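PDB 6BO0: MdbA protein from Corynebacterium matruchotii ATCC 14266, which is a thiol-disulfide oxidoreductase of the DsbA family, with a thioredoxin fold, and probably introduces disulfide bonds into exported proteins. Local coordinates for residues S90-T95 / K126-D131; Y98-D103 / D143-K148; A106-N111 / L139-E144. All coordinates share one frame; numbering follows the deposited sequence.

Contact 1. Residues S90-T95 / K126-D131; sequences SNKAGT and KKELKD
Lys92 and Leu129 mark the closest backbone approach, their CA atoms 6.0 Å apart, where the early turns of helix 89-103 pass the first turn of helix 129-138. Lys92 spans the gap. With CG anti to the carbonyl carbon (chi1 -65°) and the chain extended beyond it, the aliphatic part is carried past the backbone ahead of helix 129-138, with CD 3.7 Å from Lys127 O, a van der Waals approach, before the ammonium reaches Glu128. There Lys92 NZ makes a salt bridge to Glu128 OE1 at 3.0 Å, arriving on the syn side of the carboxylate and 28° out of its plane. A second, weak bond from Lys92 NZ to Glu128 OE2, at 3.3 Å, makes the grip uneven and two-pronged. Glu128 meets it through a chain bent at chi2 (-58°), which folds the carboxylate back toward the lysine. Glu128 is at the N-cap position, and its backbone N donates to Asp131 OD2 at 2.9 Å, on that oxygen's anti lone pair.

The apolar part of the contact lies on one methyl. Leu129 CD2 rests 3.7 Å from Lys92 O and 4.3 Å from Thr95 CG2. The bond from Thr95 OG1 to Asn91 O, 2.8 Å, holds the rotamer that points CG2 to the leucine; it reaches that oxygen from the face opposite to Thr95 N. Ser155 and Phe158 of helix 155-172 pack beside Thr95, while Ser90, on another side of the helix, bonds to Asp46 and Ser48.

At the surface, then, the contact joins two helices of the helical part that accompanies the thioredoxin-type sheet. Its chemistry is graded, from methyl packing confined to one leucine branch to an ion pair at an exposed glutamate, gripped unequally through its two oxygens.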
ATOM      1  N   SER A  90      -1.039  -8.927  -8.396  1.00 10.44           N
ATOM      2  CA  SER A  90      -1.134  -7.497  -8.117  1.00 10.24           C
ATOM      3  C   SER A  90      -2.553  -7.090  -7.740  1.00 10.26           C
ATOM      4  O   SER A  90      -2.773  -6.257  -6.844  1.00 10.55           O
ATOM      5  CB  SER A  90      -0.643  -6.664  -9.292  1.00 10.88           C
ATOM      6  OG  SER A  90       0.706  -6.985  -9.612  1.00 11.55           O
ATOM      7  N   ASN A  91      -3.530  -7.691  -8.431  1.00 10.57           N
ATOM      8  CA  ASN A  91      -4.928  -7.453  -8.117  1.00 11.11           C
ATOM      9  C   ASN A  91      -5.352  -8.083  -6.799  1.00 10.76           C
ATOM     10  O   ASN A  91      -6.084  -7.454  -6.021  1.00 11.11           O
ATOM     11  CB  ASN A  91      -5.814  -7.980  -9.240  1.00 11.67           C
ATOM     12  CG  ASN A  91      -5.955  -6.961 -10.356  1.00 13.74           C
ATOM     13  OD1 ASN A  91      -6.650  -5.955 -10.191  1.00 17.15           O
ATOM     14  ND2 ASN A  91      -5.287  -7.192 -11.478  1.00 14.28           N
ATOM     15  N   LYS A  92      -4.945  -9.313  -6.542  1.00 10.19           N
ATOM     16  CA  LYS A  92      -5.374  -9.977  -5.300  1.00 10.30           C
ATOM     17  C   LYS A  92      -4.771  -9.289  -4.075  1.00  9.98           C
ATOM     18  O   LYS A  92      -5.476  -8.963  -3.115  1.00 10.03           O
ATOM     19  CB  LYS A  92      -5.044 -11.460  -5.347  1.00 11.09           C
ATOM     20  CG  LYS A  92      -5.811 -12.234  -6.436  1.00 11.90           C
ATOM     21  CD  LYS A  92      -5.207 -13.594  -6.725  1.00 14.59           C
ATOM     22  CE  LYS A  92      -5.732 -14.176  -8.013  1.00 17.41           C
ATOM     23  NZ  LYS A  92      -5.096 -15.483  -8.305  1.00 20.27           N
ATOM     24  N   ALA A  93      -3.474  -9.087  -4.104  1.00  9.33           N
ATOM     25  CA  ALA A  93      -2.799  -8.389  -3.013  1.00  9.94           C
ATOM     26  C   ALA A  93      -3.317  -6.967  -2.869  1.00  9.29           C
ATOM     27  O   ALA A  93      -3.563  -6.509  -1.752  1.00  9.17           O
ATOM     28  CB  ALA A  93      -1.296  -8.403  -3.226  1.00 10.38           C
ATOM     29  N   GLY A  94      -3.482  -6.271  -4.000  1.00  9.38           N
ATOM     30  CA  GLY A  94      -3.981  -4.926  -3.935  1.00  9.68           C
ATOM     31  C   GLY A  94      -5.388  -4.850  -3.379  1.00  9.62           C
ATOM     32  O   GLY A  94      -5.699  -3.980  -2.559  1.00 10.11           O
ATOM     33  N   THR A  95      -6.259  -5.774  -3.798  1.00  9.53           N
ATOM     34  CA  THR A  95      -7.621  -5.810  -3.261  1.00  9.92           C
ATOM     35  C   THR A  95      -7.612  -6.054  -1.766  1.00  9.84           C
ATOM     36  O   THR A  95      -8.360  -5.440  -1.006  1.00 10.20           O
ATOM     37  CB  THR A  95      -8.444  -6.886  -3.998  1.00 10.59           C
ATOM     38  OG1 THR A  95      -8.628  -6.495  -5.354  1.00 11.44           O
ATOM     39  CG2 THR A  95      -9.814  -7.050  -3.383  1.00 12.08           C
ATOM     40  N   LYS A 126       1.066 -17.266  -5.397  1.00 14.59           N
ATOM     41  CA  LYS A 126       0.794 -18.401  -4.544  1.00 15.26           C
ATOM     42  C   LYS A 126      -0.314 -18.185  -3.540  1.00 14.61           C
ATOM     43  O   LYS A 126      -0.612 -19.090  -2.758  1.00 19.17           O
ATOM     44  CB  LYS A 126       2.056 -18.780  -3.797  1.00 17.24           C
ATOM     45  CG  LYS A 126       3.134 -19.250  -4.742  1.00 19.51           C
ATOM     46  CD  LYS A 126       4.432 -19.600  -4.055  1.00 23.12           C
ATOM     47  CE  LYS A 126       5.474 -20.098  -5.053  1.00 24.41           C
ATOM     48  NZ  LYS A 126       6.806 -19.528  -4.734  1.00 27.18           N
ATOM     49  N   LYS A 127      -0.957 -17.016  -3.571  1.00 14.42           N
ATOM     50  CA  LYS A 127      -1.970 -16.667  -2.571  1.00 14.97           C
ATOM     51  C   LYS A 127      -3.253 -16.236  -3.260  1.00 14.27           C
ATOM     52  O   LYS A 127      -3.267 -15.275  -4.023  1.00 17.16           O
ATOM     53  CB  LYS A 127      -1.479 -15.539  -1.654  1.00 16.17           C
ATOM     54  CG  LYS A 127      -0.242 -15.863  -0.856  1.00 17.71           C
ATOM     55  CD  LYS A 127      -0.442 -16.990   0.122  1.00 20.54           C
ATOM     56  CE  LYS A 127       0.886 -17.366   0.752  1.00 26.83           C
ATOM     57  NZ  LYS A 127       0.755 -18.600   1.580  1.00 33.81           N
ATOM     58  N   GLU A 128      -4.331 -16.955  -2.982  1.00 12.98           N
ATOM     59  CA  GLU A 128      -5.642 -16.531  -3.404  1.00 13.23           C
ATOM     60  C   GLU A 128      -6.203 -15.556  -2.362  1.00 11.76           C
ATOM     61  O   GLU A 128      -5.629 -15.399  -1.275  1.00 12.00           O
ATOM     62  CB  GLU A 128      -6.564 -17.730  -3.603  1.00 14.13           C
ATOM     63  CG  GLU A 128      -6.082 -18.674  -4.698  1.00 16.54           C
ATOM     64  CD  GLU A 128      -5.933 -17.988  -6.054  1.00 20.98           C
ATOM     65  OE1 GLU A 128      -6.753 -17.139  -6.448  1.00 20.81           O
ATOM     66  OE2 GLU A 128      -4.983 -18.344  -6.758  1.00 34.91           O
ATOM     67  N   LEU A 129      -7.343 -14.944  -2.670  1.00 11.35           N
ATOM     68  CA  LEU A 129      -7.949 -14.039  -1.714  1.00 11.26           C
ATOM     69  C   LEU A 129      -8.193 -14.713  -0.369  1.00 10.72           C
ATOM     70  O   LEU A 129      -8.014 -14.082   0.668  1.00 10.74           O
ATOM     71  CB  LEU A 129      -9.240 -13.473  -2.275  1.00 11.89           C
ATOM     72  CG  LEU A 129      -9.031 -12.412  -3.357  1.00 13.91           C
ATOM     73  CD1 LEU A 129     -10.350 -12.140  -4.043  1.00 17.40           C
ATOM     74  CD2 LEU A 129      -8.449 -11.120  -2.794  1.00 14.51           C
ATOM     75  N   LYS A 130      -8.599 -15.987  -0.345  1.00 11.68           N
ATOM     76  CA  LYS A 130      -8.831 -16.631   0.954  1.00 12.07           C
ATOM     77  C   LYS A 130      -7.540 -16.729   1.780  1.00 11.73           C
ATOM     78  O   LYS A 130      -7.577 -16.696   3.006  1.00 12.53           O
ATOM     79  CB  LYS A 130      -9.444 -18.031   0.777  1.00 13.77           C
ATOM     80  CG  LYS A 130      -8.579 -19.057   0.056  1.00 16.38           C
ATOM     81  CD  LYS A 130      -9.313 -20.343  -0.249  1.00 21.51           C
ATOM     82  CE  LYS A 130      -8.335 -21.369  -0.773  1.00 28.05           C
ATOM     83  NZ  LYS A 130      -7.471 -21.840   0.340  1.00 32.18           N
ATOM     84  N   ASP A 131      -6.412 -16.895   1.101  1.00 12.10           N
ATOM     85  CA  ASP A 131      -5.119 -16.993   1.766  1.00 12.00           C
ATOM     86  C   ASP A 131      -4.683 -15.632   2.304  1.00 11.34           C
ATOM     87  O   ASP A 131      -4.158 -15.513   3.419  1.00 12.74           O
ATOM     88  CB  ASP A 131      -4.058 -17.552   0.807  1.00 13.86           C
ATOM     89  CG  ASP A 131      -4.449 -18.886   0.240  1.00 16.24           C
ATOM     90  OD1 ASP A 131      -4.732 -19.799   1.043  1.00 23.47           O
ATOM     91  OD2 ASP A 131      -4.527 -19.004  -0.998  1.00 17.11           O
TER

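Contact 2. Residues Y98-D103 / D143-K148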
ATOM      1  N   TYR A  98      -6.390  -2.962   0.043  1.00  9.92           N
ATOM      2  CA  TYR A  98      -7.390  -1.905  -0.093  1.00 10.48           C
ATOM      3  C   TYR A  98      -8.553  -2.114   0.851  1.00 10.36           C
ATOM      4  O   TYR A  98      -9.082  -1.172   1.440  1.00 11.36           O
ATOM      5  CB  TYR A  98      -7.878  -1.832  -1.546  1.00 11.43           C
ATOM      6  CG  TYR A  98      -8.992  -0.862  -1.775  1.00 11.66           C
ATOM      7  CD1 TYR A  98      -8.744   0.494  -1.901  1.00 13.82           C
ATOM      8  CD2 TYR A  98     -10.311  -1.302  -1.845  1.00 13.32           C
ATOM      9  CE1 TYR A  98      -9.780   1.397  -2.071  1.00 15.24           C
ATOM     10  CE2 TYR A  98     -11.342  -0.408  -2.017  1.00 15.20           C
ATOM     11  CZ  TYR A  98     -11.063   0.946  -2.138  1.00 15.28           C
ATOM     12  OH  TYR A  98     -12.103   1.831  -2.328  1.00 18.51           O
ATOM     13  N   THR A  99      -8.965  -3.359   0.993  1.00 10.35           N
ATOM     14  CA  THR A  99     -10.063  -3.717   1.890  1.00 10.54           C
ATOM     15  C   THR A  99      -9.719  -3.326   3.327  1.00 10.96           C
ATOM     16  O   THR A  99     -10.547  -2.759   4.062  1.00 11.84           O
ATOM     17  CB  THR A  99     -10.355  -5.227   1.813  1.00 11.06           C
ATOM     18  OG1 THR A  99     -10.654  -5.595   0.470  1.00 11.74           O
ATOM     19  CG2 THR A  99     -11.519  -5.618   2.698  1.00 11.85           C
ATOM     20  N   ILE A 100      -8.476  -3.619   3.725  1.00 10.49           N
ATOM     21  CA  ILE A 100      -8.020  -3.231   5.057  1.00 10.55           C
ATOM     22  C   ILE A 100      -7.951  -1.694   5.178  1.00 11.36           C
ATOM     23  O   ILE A 100      -8.373  -1.121   6.183  1.00 12.27           O
ATOM     24  CB  ILE A 100      -6.661  -3.881   5.372  1.00 10.34           C
ATOM     25  CG1 ILE A 100      -6.770  -5.404   5.331  1.00 11.15           C
ATOM     26  CG2 ILE A 100      -6.102  -3.422   6.678  1.00 12.36           C
ATOM     27  CD1 ILE A 100      -5.447  -6.127   5.364  1.00 11.81           C
ATOM     28  N   ALA A 101      -7.428  -1.039   4.150  1.00 10.69           N
ATOM     29  CA  ALA A 101      -7.343   0.421   4.171  1.00 11.80           C
ATOM     30  C   ALA A 101      -8.704   1.063   4.350  1.00 12.08           C
ATOM     31  O   ALA A 101      -8.818   2.072   5.052  1.00 13.54           O
ATOM     32  CB  ALA A 101      -6.707   0.939   2.897  1.00 11.68           C
ATOM     33  N   LYS A 102      -9.704   0.527   3.666  1.00 12.56           N
ATOM     34  CA  LYS A 102     -11.022   1.133   3.658  1.00 14.39           C
ATOM     35  C   LYS A 102     -11.814   0.821   4.933  1.00 14.17           C
ATOM     36  O   LYS A 102     -12.515   1.694   5.462  1.00 16.68           O
ATOM     37  CB  LYS A 102     -11.805   0.668   2.424  1.00 14.34           C
ATOM     38  CG  LYS A 102     -13.091   1.457   2.201  1.00 17.73           C
ATOM     39  CD  LYS A 102     -13.816   1.043   0.941  1.00 18.65           C
ATOM     40  CE  LYS A 102     -15.015   1.942   0.771  1.00 25.66           C
ATOM     41  NZ  LYS A 102     -15.789   1.737  -0.462  1.00 24.88           N
ATOM     42  N   ASP A 103     -11.710  -0.422   5.426  1.00 14.76           N
ATOM     43  CA  ASP A 103     -12.583  -0.909   6.517  1.00 16.32           C
ATOM     44  C   ASP A 103     -11.927  -1.128   7.844  1.00 16.93           C
ATOM     45  O   ASP A 103     -12.622  -1.424   8.828  1.00 22.12           O
ATOM     46  CB  ASP A 103     -13.130  -2.292   6.216  1.00 17.86           C
ATOM     47  CG  ASP A 103     -14.167  -2.301   5.194  1.00 19.24           C
ATOM     48  OD1 ASP A 103     -14.390  -1.312   4.483  1.00 19.90           O
ATOM     49  OD2 ASP A 103     -14.814  -3.377   5.088  1.00 24.50           O
ATOM     50  N   ASP A 143     -13.031  -9.305  11.939  1.00 11.16           N
ATOM     51  CA  ASP A 143     -13.684 -10.461  11.342  1.00 11.49           C
ATOM     52  C   ASP A 143     -14.318 -10.114  10.004  1.00 11.40           C
ATOM     53  O   ASP A 143     -14.213 -10.878   9.035  1.00 12.19           O
ATOM     54  CB  ASP A 143     -14.743 -11.020  12.316  1.00 12.20           C
ATOM     55  CG  ASP A 143     -14.177 -11.480  13.646  1.00 13.46           C
ATOM     56  OD1 ASP A 143     -12.986 -11.784  13.740  1.00 16.32           O
ATOM     57  OD2 ASP A 143     -14.985 -11.580  14.598  1.00 14.13           O
ATOM     58  N   GLU A 144     -15.030  -8.991   9.939  1.00 11.49           N
ATOM     59  CA  GLU A 144     -15.711  -8.616   8.706  1.00 12.29           C
ATOM     60  C   GLU A 144     -14.719  -8.278   7.585  1.00 11.35           C
ATOM     61  O   GLU A 144     -15.002  -8.517   6.404  1.00 11.73           O
ATOM     62  CB  GLU A 144     -16.645  -7.436   8.987  1.00 14.68           C
ATOM     63  CG  GLU A 144     -17.471  -6.984   7.807  1.00 17.56           C
ATOM     64  CD  GLU A 144     -18.531  -7.960   7.328  1.00 19.88           C
ATOM     65  OE1 GLU A 144     -18.732  -9.069   7.916  1.00 21.73           O
ATOM     66  OE2 GLU A 144     -19.165  -7.623   6.305  1.00 25.46           O
ATOM     67  N   THR A 145     -13.577  -7.706   7.966  1.00 11.75           N
ATOM     68  CA  THR A 145     -12.538  -7.400   6.972  1.00 11.02           C
ATOM     69  C   THR A 145     -12.002  -8.679   6.346  1.00 10.64           C
ATOM     70  O   THR A 145     -11.828  -8.767   5.142  1.00 10.69           O
ATOM     71  CB  THR A 145     -11.417  -6.601   7.607  1.00 11.49           C
ATOM     72  OG1 THR A 145     -11.971  -5.409   8.170  1.00 12.59           O
ATOM     73  CG2 THR A 145     -10.291  -6.270   6.639  1.00 12.21           C
ATOM     74  N   VAL A 146     -11.733  -9.664   7.186  1.00 10.44           N
ATOM     75  CA  VAL A 146     -11.246 -10.954   6.733  1.00 10.55           C
ATOM     76  C   VAL A 146     -12.252 -11.560   5.740  1.00 10.63           C
ATOM     77  O   VAL A 146     -11.876 -12.048   4.682  1.00 10.75           O
ATOM     78  CB  VAL A 146     -10.986 -11.872   7.950  1.00 11.25           C
ATOM     79  CG1 VAL A 146     -10.615 -13.283   7.508  1.00 11.66           C
ATOM     80  CG2 VAL A 146      -9.869 -11.311   8.826  1.00 12.37           C
ATOM     81  N   LYS A 147     -13.540 -11.533   6.115  1.00 10.70           N
ATOM     82  CA  LYS A 147     -14.573 -12.049   5.215  1.00 11.48           C
ATOM     83  C   LYS A 147     -14.574 -11.302   3.869  1.00 11.18           C
ATOM     84  O   LYS A 147     -14.657 -11.920   2.813  1.00 11.89           O
ATOM     85  CB  LYS A 147     -15.933 -11.939   5.893  1.00 13.11           C
ATOM     86  CG  LYS A 147     -17.079 -12.507   5.075  1.00 16.12           C
ATOM     87  CD  LYS A 147     -18.428 -12.075   5.608  1.00 20.44           C
ATOM     88  CE  LYS A 147     -18.701 -12.707   6.933  1.00 20.88           C
ATOM     89  NZ  LYS A 147     -20.062 -12.317   7.369  1.00 25.61           N
ATOM     90  N   LYS A 148     -14.516  -9.964   3.916  1.00 10.67           N
ATOM     91  CA  LYS A 148     -14.590  -9.195   2.688  1.00 10.76           C
ATOM     92  C   LYS A 148     -13.388  -9.473   1.796  1.00 10.93           C
ATOM     93  O   LYS A 148     -13.506  -9.449   0.567  1.00 11.11           O
ATOM     94  CB  LYS A 148     -14.670  -7.719   2.976  1.00 11.67           C
ATOM     95  CG  LYS A 148     -16.051  -7.289   3.455  1.00 13.64           C
ATOM     96  CD  LYS A 148     -16.086  -5.777   3.538  1.00 18.35           C
ATOM     97  CE  LYS A 148     -17.335  -5.258   4.176  1.00 20.12           C
ATOM     98  NZ  LYS A 148     -17.348  -3.791   3.984  1.00 22.95           N
TER
HETATM   99  O   HOH W   1     -12.457  -7.284  -0.917  1.00 12.33           O
HETATM  100  O   HOH W   2     -14.743  -4.868   7.534  1.00 21.73           O
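Thr145 lays its methyl against the flank of Ile100, CG2 of Thr145 lying 3.9 Å from CG1 of Ile100, with the two side chains crossing at about a right angle. The methyl takes this place because CG2 of Thr145 is anti to the backbone N (chi1 -58°, measured to OG1), which turns the hydroxyl the other way. Thr99 adds a second apolar touch, its CG2 3.8 Å from Lys148 CB.

Polar groups close the contact at the end of helix 89-103. The extended Lys148 chain crosses Asp103 almost perpendicularly, and its NZ forms a salt bridge with Asp103 OD2 at 2.8 Å, on the syn side and only 17° out of the carboxylate plane. Tyr154 OH bonds to both partners, meeting Asp103 OD1 and Lys148 NZ, which should restrict rotation of the carboxylate. One water donates to Asp103 OD2 and to Thr145 OG1, at 2.9 Å from each; Thr145 OG1 is bonded to Asp104 as well. Another water donates to Thr99 OG1 and to Lys148 O, bridging Thr99 to the backbone of the other helix; Thr99 OG1 also bonds to Thr95 O within its helix.

The short helical segments run roughly antiparallel, 146° between their directions, with axes 9.6 Å apart at closest. The pair belongs to the helical part that accompanies the thioredoxin-type sheet, consistent with a DsbA-family protein. Ile100 also packs on Val108, Tyr109 and Phe112 of helix 106-118 and on Ala136 of helix 129-138. On another side, Tyr98 packs on helix 155-172, and Ala101 O has a weak bond to Asn21 of strand 20-24.

Contact 3. Residues A106-N111 / L139-E144; sequences AQVYWN and LGAKDE
Val108 turns its forked end to the backbone of the turn at 139-141, so that this is a meeting of methyls with peptide groups more than of two side chains. Both branches lie against one carbonyl: Val108 CG2 is 3.6 Å from Leu139 O and Val108 CG1 is 3.8 Å from the same oxygen. The branches then part. CG2 continues to Gly140 O, whereas CG1, anti to the backbone N at chi1 176°, faces Ala141, whose CB it approaches to 4.1 Å. Leu139 reaches back in the other direction, its CD1 3.9 Å from Asn111 O one helical turn further along.

The turn takes its shape from a Schellman motif ending helix 129-138. Gly140, with a positive phi of 100°, is its C-prime residue, and the bonds run from Ala141 N to Ala136 O and from Gly140 N to Lys137 O. A bridging water adds a polar tie: it donates to Leu139 O at 2.7 Å and accepts from Asn111 ND2 at 3.1 Å, while Asn111 OD1 is held by the backbone N of Glu15.

No direct hydrogen bond joins the two segments. The contact therefore rests on van der Waals fit plus one water, which gives the Leu139 carbonyl, hemmed in by valine methyls, a donor at the helix end.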
ATOM      1  N   ALA A 106      -5.425   1.712  10.552  1.00 16.23           N
ATOM      2  CA  ALA A 106      -4.158   2.126   9.987  1.00 15.76           C
ATOM      3  C   ALA A 106      -3.041   1.172  10.361  1.00 14.77           C
ATOM      4  O   ALA A 106      -2.162   0.846   9.536  1.00 15.24           O
ATOM      5  CB  ALA A 106      -3.810   3.544  10.442  1.00 17.73           C
ATOM      6  N   GLN A 107      -3.087   0.654  11.587  1.00 16.26           N
ATOM      7  CA  GLN A 107      -2.040  -0.219  12.042  1.00 15.87           C
ATOM      8  C   GLN A 107      -2.038  -1.554  11.249  1.00 13.74           C
ATOM      9  O   GLN A 107      -0.978  -2.076  10.846  1.00 14.68           O
ATOM     10  CB  GLN A 107      -2.172  -0.466  13.529  1.00 18.90           C
ATOM     11  CG  GLN A 107      -1.052  -1.289  14.062  1.00 22.19           C
ATOM     12  CD  GLN A 107      -0.977  -1.176  15.557  1.00 27.94           C
ATOM     13  OE1 GLN A 107      -1.098  -2.164  16.262  1.00 39.54           O
ATOM     14  NE2 GLN A 107      -0.830   0.045  16.057  1.00 28.33           N
ATOM     15  N   VAL A 108      -3.215  -2.145  11.091  1.00 13.04           N
ATOM     16  CA  VAL A 108      -3.310  -3.396  10.344  1.00 12.23           C
ATOM     17  C   VAL A 108      -2.931  -3.151   8.886  1.00 11.59           C
ATOM     18  O   VAL A 108      -2.203  -3.950   8.282  1.00 12.02           O
ATOM     19  CB  VAL A 108      -4.710  -4.014  10.506  1.00 13.07           C
ATOM     20  CG1 VAL A 108      -4.847  -5.262   9.648  1.00 13.15           C
ATOM     21  CG2 VAL A 108      -4.974  -4.370  11.942  1.00 14.64           C
ATOM     22  N   TYR A 109      -3.393  -2.041   8.321  1.00 11.70           N
ATOM     23  CA  TYR A 109      -3.030  -1.697   6.951  1.00 11.18           C
ATOM     24  C   TYR A 109      -1.511  -1.601   6.783  1.00 11.43           C
ATOM     25  O   TYR A 109      -0.931  -2.176   5.858  1.00 11.30           O
ATOM     26  CB  TYR A 109      -3.695  -0.385   6.519  1.00 11.94           C
ATOM     27  CG  TYR A 109      -3.199   0.040   5.158  1.00 11.22           C
ATOM     28  CD1 TYR A 109      -3.594  -0.616   4.007  1.00 11.15           C
ATOM     29  CD2 TYR A 109      -2.268   1.044   5.026  1.00 13.14           C
ATOM     30  CE1 TYR A 109      -3.096  -0.264   2.756  1.00 11.11           C
ATOM     31  CE2 TYR A 109      -1.743   1.395   3.787  1.00 12.89           C
ATOM     32  CZ  TYR A 109      -2.164   0.749   2.661  1.00 11.70           C
ATOM     33  OH  TYR A 109      -1.631   1.120   1.453  1.00 12.80           O
ATOM     34  N   TRP A 110      -0.875  -0.837   7.663  1.00 11.62           N
ATOM     35  CA  TRP A 110       0.557  -0.616   7.564  1.00 11.99           C
ATOM     36  C   TRP A 110       1.332  -1.927   7.627  1.00 11.70           C
ATOM     37  O   TRP A 110       2.227  -2.189   6.811  1.00 12.64           O
ATOM     38  CB  TRP A 110       0.993   0.317   8.700  1.00 13.34           C
ATOM     39  CG  TRP A 110       2.437   0.609   8.693  1.00 14.09           C
ATOM     40  CD1 TRP A 110       3.417  -0.049   9.384  1.00 16.56           C
ATOM     41  CD2 TRP A 110       3.100   1.592   7.917  1.00 15.63           C
ATOM     42  NE1 TRP A 110       4.650   0.477   9.097  1.00 18.02           N
ATOM     43  CE2 TRP A 110       4.479   1.491   8.200  1.00 16.03           C
ATOM     44  CE3 TRP A 110       2.671   2.561   7.023  1.00 15.98           C
ATOM     45  CZ2 TRP A 110       5.411   2.319   7.605  1.00 17.99           C
ATOM     46  CZ3 TRP A 110       3.612   3.383   6.444  1.00 20.55           C
ATOM     47  CH2 TRP A 110       4.951   3.254   6.740  1.00 18.41           C
ATOM     48  N   ASN A 111       0.991  -2.752   8.606  1.00 11.96           N
ATOM     49  CA  ASN A 111       1.676  -4.025   8.757  1.00 12.34           C
ATOM     50  C   ASN A 111       1.402  -4.992   7.597  1.00 11.75           C
ATOM     51  O   ASN A 111       2.301  -5.714   7.157  1.00 11.94           O
ATOM     52  CB  ASN A 111       1.358  -4.666  10.106  1.00 14.24           C
ATOM     53  CG  ASN A 111       2.053  -3.974  11.248  1.00 15.12           C
ATOM     54  OD1 ASN A 111       3.259  -3.780  11.202  1.00 15.99           O
ATOM     55  ND2 ASN A 111       1.300  -3.571  12.259  1.00 18.36           N
ATOM     56  N   LEU A 139      -2.638 -10.757  11.212  1.00 13.09           N
ATOM     57  CA  LEU A 139      -2.150  -9.395  11.463  1.00 13.58           C
ATOM     58  C   LEU A 139      -3.179  -8.489  12.130  1.00 14.14           C
ATOM     59  O   LEU A 139      -2.953  -7.295  12.234  1.00 17.32           O
ATOM     60  CB  LEU A 139      -1.615  -8.775  10.184  1.00 13.68           C
ATOM     61  CG  LEU A 139      -0.376  -9.495   9.649  1.00 15.61           C
ATOM     62  CD1 LEU A 139       0.161  -8.680   8.464  1.00 17.43           C
ATOM     63  CD2 LEU A 139       0.714  -9.711  10.673  1.00 17.51           C
ATOM     64  N   GLY A 140      -4.278  -9.050  12.608  1.00 14.02           N
ATOM     65  CA  GLY A 140      -5.175  -8.313  13.472  1.00 14.81           C
ATOM     66  C   GLY A 140      -6.414  -7.720  12.844  1.00 13.57           C
ATOM     67  O   GLY A 140      -7.122  -6.962  13.504  1.00 14.50           O
ATOM     68  N   ALA A 141      -6.721  -8.066  11.591  1.00 12.75           N
ATOM     69  CA  ALA A 141      -7.902  -7.492  10.939  1.00 12.75           C
ATOM     70  C   ALA A 141      -9.194  -7.932  11.635  1.00 12.24           C
ATOM     71  O   ALA A 141      -9.282  -9.035  12.170  1.00 12.90           O
ATOM     72  CB  ALA A 141      -7.937  -7.893   9.478  1.00 12.26           C
ATOM     73  N   LYS A 142     -10.208  -7.077  11.547  1.00 12.06           N
ATOM     74  CA  LYS A 142     -11.546  -7.388  12.022  0.60 12.66           C
ATOM     75  C   LYS A 142     -12.120  -8.591  11.281  1.00 11.67           C
ATOM     76  O   LYS A 142     -11.781  -8.841  10.120  1.00 11.82           O
ATOM     77  CB  LYS A 142     -12.477  -6.199  11.805  0.60 13.35           C
ATOM     78  CG  LYS A 142     -12.174  -4.975  12.673  0.60 15.90           C
ATOM     79  CD  LYS A 142     -13.193  -3.846  12.480  0.60 19.29           C
ATOM     80  CE  LYS A 142     -13.003  -3.087  11.163  0.60 20.81           C
ATOM     81  NZ  LYS A 142     -13.941  -1.936  10.933  0.60 23.19           N
ATOM     82  N   ASP A 143     -13.031  -9.305  11.939  1.00 11.16           N
ATOM     83  CA  ASP A 143     -13.684 -10.461  11.342  1.00 11.49           C
ATOM     84  C   ASP A 143     -14.318 -10.114  10.004  1.00 11.40           C
ATOM     85  O   ASP A 143     -14.213 -10.878   9.035  1.00 12.19           O
ATOM     86  CB  ASP A 143     -14.743 -11.020  12.316  1.00 12.20           C
ATOM     87  CG  ASP A 143     -14.177 -11.480  13.646  1.00 13.46           C
ATOM     88  OD1 ASP A 143     -12.986 -11.784  13.740  1.00 16.32           O
ATOM     89  OD2 ASP A 143     -14.985 -11.580  14.598  1.00 14.13           O
ATOM     90  N   GLU A 144     -15.030  -8.991   9.939  1.00 11.49           N
ATOM     91  CA  GLU A 144     -15.711  -8.616   8.706  1.00 12.29           C
ATOM     92  C   GLU A 144     -14.719  -8.278   7.585  1.00 11.35           C
ATOM     93  O   GLU A 144     -15.002  -8.517   6.404  1.00 11.73           O
ATOM     94  CB  GLU A 144     -16.645  -7.436   8.987  1.00 14.68           C
ATOM     95  CG  GLU A 144     -17.471  -6.984   7.807  1.00 17.56           C
ATOM     96  CD  GLU A 144     -18.531  -7.960   7.328  1.00 19.88           C
ATOM     97  OE1 GLU A 144     -18.732  -9.069   7.916  1.00 21.73           O
ATOM     98  OE2 GLU A 144     -19.165  -7.623   6.305  1.00 25.46           O
TER
HETATM   99  O   HOH W   3      -1.071  -5.460  12.695  1.00 24.78           O

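Overall arrangement
The three contacts lie in the helical part that accompanies the thioredoxin-type sheet. Contacts 2 and 3 are close, with centres 8 Å apart, and their segments share Asp143 and Glu144; Ile100 CG2 of contact 2 lies 3.7 Å from Val108 CG1 of contact 3, so the two contacts are joined by direct apolar packing. Contact 1 sits on the earlier turns of helix 89-103, its centre 13 Å from that of contact 2 and 15 Å from that of contact 3. It is tied to the redox site through space: the hydroxyl of Ser90, in its first segment, hydrogen-bonds Ser48, the neighbour of Cys49, which is present as S-hydroxycysteine and consistent with the first cysteine of a Cys-X-X-Cys motif.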